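Local coordinates for protein butyryl-CoA dehydrogenase (Marinomonas mediterranea, PDB 6CXT) that is a flavoprotein of the acyl-CoA dehydrogenase family that binds flavin-adenine dinucleotide, at residues T67-E72 and M298-A303. Sequence-based numbering, arbitrary orientation.
Sequences TIKIIE and MLYYAA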
loop_
_atom_site.group_PDB
_atom_site.type_symbol
_atom_site.label_atom_id
_atom_site.label_comp_id
_atom_site.label_asym_id
_atom_site.label_seq_id
_atom_site.Cartn_x
_atom_site.Cartn_y
_atom_site.Cartn_z
ATOM N N THR B 67 5.894 32.038 -8.142
ATOM C CA THR B 67 5.981 32.074 -6.685
ATOM C C THR B 67 6.242 30.635 -6.174
ATOM O O THR B 67 7.155 30.425 -5.372
ATOM C CB THR B 67 4.661 32.571 -6.066
ATOM O OG1 THR B 67 4.469 33.956 -6.354
ATOM C CG2 THR B 67 4.632 32.372 -4.515
ATOM N N ILE B 68 5.435 29.662 -6.632
ATOM C CA ILE B 68 5.620 28.279 -6.120
ATOM C C ILE B 68 6.987 27.693 -6.530
ATOM O O ILE B 68 7.586 26.901 -5.792
ATOM C CB ILE B 68 4.427 27.317 -6.402
ATOM C CG1 ILE B 68 4.199 27.041 -7.866
ATOM C CG2 ILE B 68 3.145 27.804 -5.699
ATOM C CD1 ILE B 68 4.931 25.797 -8.340
ATOM N N LYS B 69 7.470 28.084 -7.713
ATOM C CA LYS B 69 8.763 27.556 -8.177
ATOM C C LYS B 69 9.868 28.049 -7.276
ATOM O O LYS B 69 10.810 27.311 -6.951
ATOM C CB LYS B 69 9.021 27.939 -9.654
ATOM C CG LYS B 69 10.281 27.351 -10.287
ATOM C CD LYS B 69 10.318 25.819 -10.267
ATOM C CE LYS B 69 11.419 25.301 -11.193
ATOM N NZ LYS B 69 11.395 23.801 -11.185
ATOM N N ILE B 70 9.786 29.319 -6.865
ATOM C CA ILE B 70 10.834 29.851 -5.968
ATOM C C ILE B 70 10.728 29.149 -4.599
ATOM O O ILE B 70 11.730 28.774 -3.985
ATOM C CB ILE B 70 10.673 31.378 -5.804
ATOM C CG1 ILE B 70 11.150 32.074 -7.091
ATOM C CG2 ILE B 70 11.403 31.912 -4.548
ATOM C CD1 ILE B 70 10.544 33.491 -7.186
ATOM N N ILE B 71 9.497 28.959 -4.134
ATOM C CA ILE B 71 9.305 28.331 -2.820
ATOM C C ILE B 71 9.869 26.884 -2.858
ATOM O O ILE B 71 10.491 26.411 -1.903
ATOM C CB ILE B 71 7.799 28.338 -2.429
ATOM C CG1 ILE B 71 7.342 29.791 -2.165
ATOM C CG2 ILE B 71 7.556 27.475 -1.181
ATOM C CD1 ILE B 71 5.841 29.924 -1.930
ATOM N N GLU B 72 9.588 26.184 -3.965
ATOM C CA GLU B 72 10.123 24.823 -4.141
ATOM C C GLU B 72 11.621 24.851 -4.038
ATOM O O GLU B 72 12.213 23.997 -3.352
ATOM C CB GLU B 72 9.729 24.289 -5.510
ATOM C CG GLU B 72 10.257 22.885 -5.779
ATOM C CD GLU B 72 10.014 22.448 -7.229
ATOM O OE1 GLU B 72 9.244 23.118 -7.963
ATOM O OE2 GLU B 72 10.634 21.439 -7.654
ATOM N N MET B 298 1.543 17.728 -10.037
ATOM C CA MET B 298 0.269 18.061 -9.433
ATOM C C MET B 298 0.274 19.455 -8.846
ATOM O O MET B 298 -0.727 20.142 -8.968
ATOM C CB MET B 298 -0.130 17.013 -8.369
ATOM C CG MET B 298 -0.382 15.719 -9.135
ATOM S SD MET B 298 -0.774 14.406 -7.983
ATOM C CE MET B 298 -2.445 14.819 -7.528
ATOM N N LEU B 299 1.407 19.847 -8.259
ATOM C CA LEU B 299 1.586 21.209 -7.725
ATOM C C LEU B 299 1.528 22.231 -8.867
ATOM O O LEU B 299 0.805 23.232 -8.777
ATOM C CB LEU B 299 2.963 21.235 -7.009
ATOM C CG LEU B 299 3.500 22.616 -6.582
ATOM C CD1 LEU B 299 2.573 23.244 -5.517
ATOM C CD2 LEU B 299 4.987 22.562 -6.171
ATOM N N TYR B 300 2.316 21.976 -9.915
ATOM C CA TYR B 300 2.384 22.881 -11.089
ATOM C C TYR B 300 0.999 23.034 -11.720
ATOM O O TYR B 300 0.555 24.141 -12.005
ATOM C CB TYR B 300 3.408 22.408 -12.120
ATOM C CG TYR B 300 4.852 22.467 -11.654
ATOM C CD1 TYR B 300 5.209 23.098 -10.415
ATOM C CD2 TYR B 300 5.861 21.850 -12.412
ATOM C CE1 TYR B 300 6.527 23.138 -10.011
ATOM C CE2 TYR B 300 7.205 21.895 -12.015
ATOM C CZ TYR B 300 7.517 22.519 -10.797
ATOM O OH TYR B 300 8.817 22.556 -10.393
ATOM N N TYR B 301 0.287 21.910 -11.851
ATOM C CA TYR B 301 -1.040 21.934 -12.380
ATOM C C TYR B 301 -1.997 22.741 -11.484
ATOM O O TYR B 301 -2.762 23.583 -12.026
ATOM C CB TYR B 301 -1.558 20.528 -12.642
ATOM C CG TYR B 301 -2.957 20.536 -13.170
ATOM C CD1 TYR B 301 -3.253 21.106 -14.435
ATOM C CD2 TYR B 301 -4.020 20.012 -12.409
ATOM C CE1 TYR B 301 -4.562 21.119 -14.929
ATOM C CE2 TYR B 301 -5.340 20.024 -12.909
ATOM C CZ TYR B 301 -5.581 20.563 -14.170
ATOM O OH TYR B 301 -6.883 20.585 -14.621
ATOM N N ALA B 302 -1.961 22.529 -10.150
ATOM C CA ALA B 302 -2.835 23.254 -9.235
ATOM C C ALA B 302 -2.501 24.752 -9.317
ATOM O O ALA B 302 -3.447 25.553 -9.376
ATOM C CB ALA B 302 -2.651 22.795 -7.779
ATOM N N ALA B 303 -1.207 25.112 -9.341
ATOM C CA ALA B 303 -0.815 26.524 -9.393
ATOM C C ALA B 303 -1.275 27.155 -10.711
ATOM O O ALA B 303 -1.790 28.274 -10.724
ATOM C CB ALA B 303 0.682 26.698 -9.199
#
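Tyr300 reaches across from helix 279-306 to helix 64-77 and places its hydroxyl between Lys69 and Glu72, two residues one helical turn apart. Its chi1 of -67° sets CG anti to the carbonyl carbon, and the far end of the ring, not the first bond of the side chain, carries the hydroxyl to the other helix. The segment axes run nearly antiparallel, at 150°, and approach to 10.8 Å. Two hydrogen bonds grip the phenol oxygen. Tyr300 OH donates to Glu72 OE1 at 2.5 Å, a short bond made in the plane of the ring and directed at the syn lone pair of the carboxylate. The same oxygen accepts from Lys69 NZ at 3.0 Å; the lysine chain is bent at chi2 (59°), and NZ lies oblique to the ring. Lys69 NZ and Glu72 OE1 lie 3.9 Å apart, only a long salt bridge, so the phenol connects the two charges more closely than they meet directly.

Beside this polar site, Ile68 supplies the apolar part. Its CD1 comes to the Tyr300 ring edge, 3.4 Å from CD1 of the tyrosine, and also touches Leu299 CD2 at 3.9 Å. Nearer the backbone, Ile68 CG1 rests 3.8 Å from Ala303 CB; the CA atoms of this pair are the nearest across the segments, at 7.4 Å. Trp5 meets the Tyr300 ring edge-to-face, and Arg296 forms a salt bridge with Glu72 OE2.

All six touching residues are buried. The contact joins N-terminal and C-terminal helices of the acyl-CoA dehydrogenase fold. Lys69 and Arg296 would be expected to favour ionised Glu72, while donation to Glu72 and acceptance from Lys69 satisfy the buried hydroxyl.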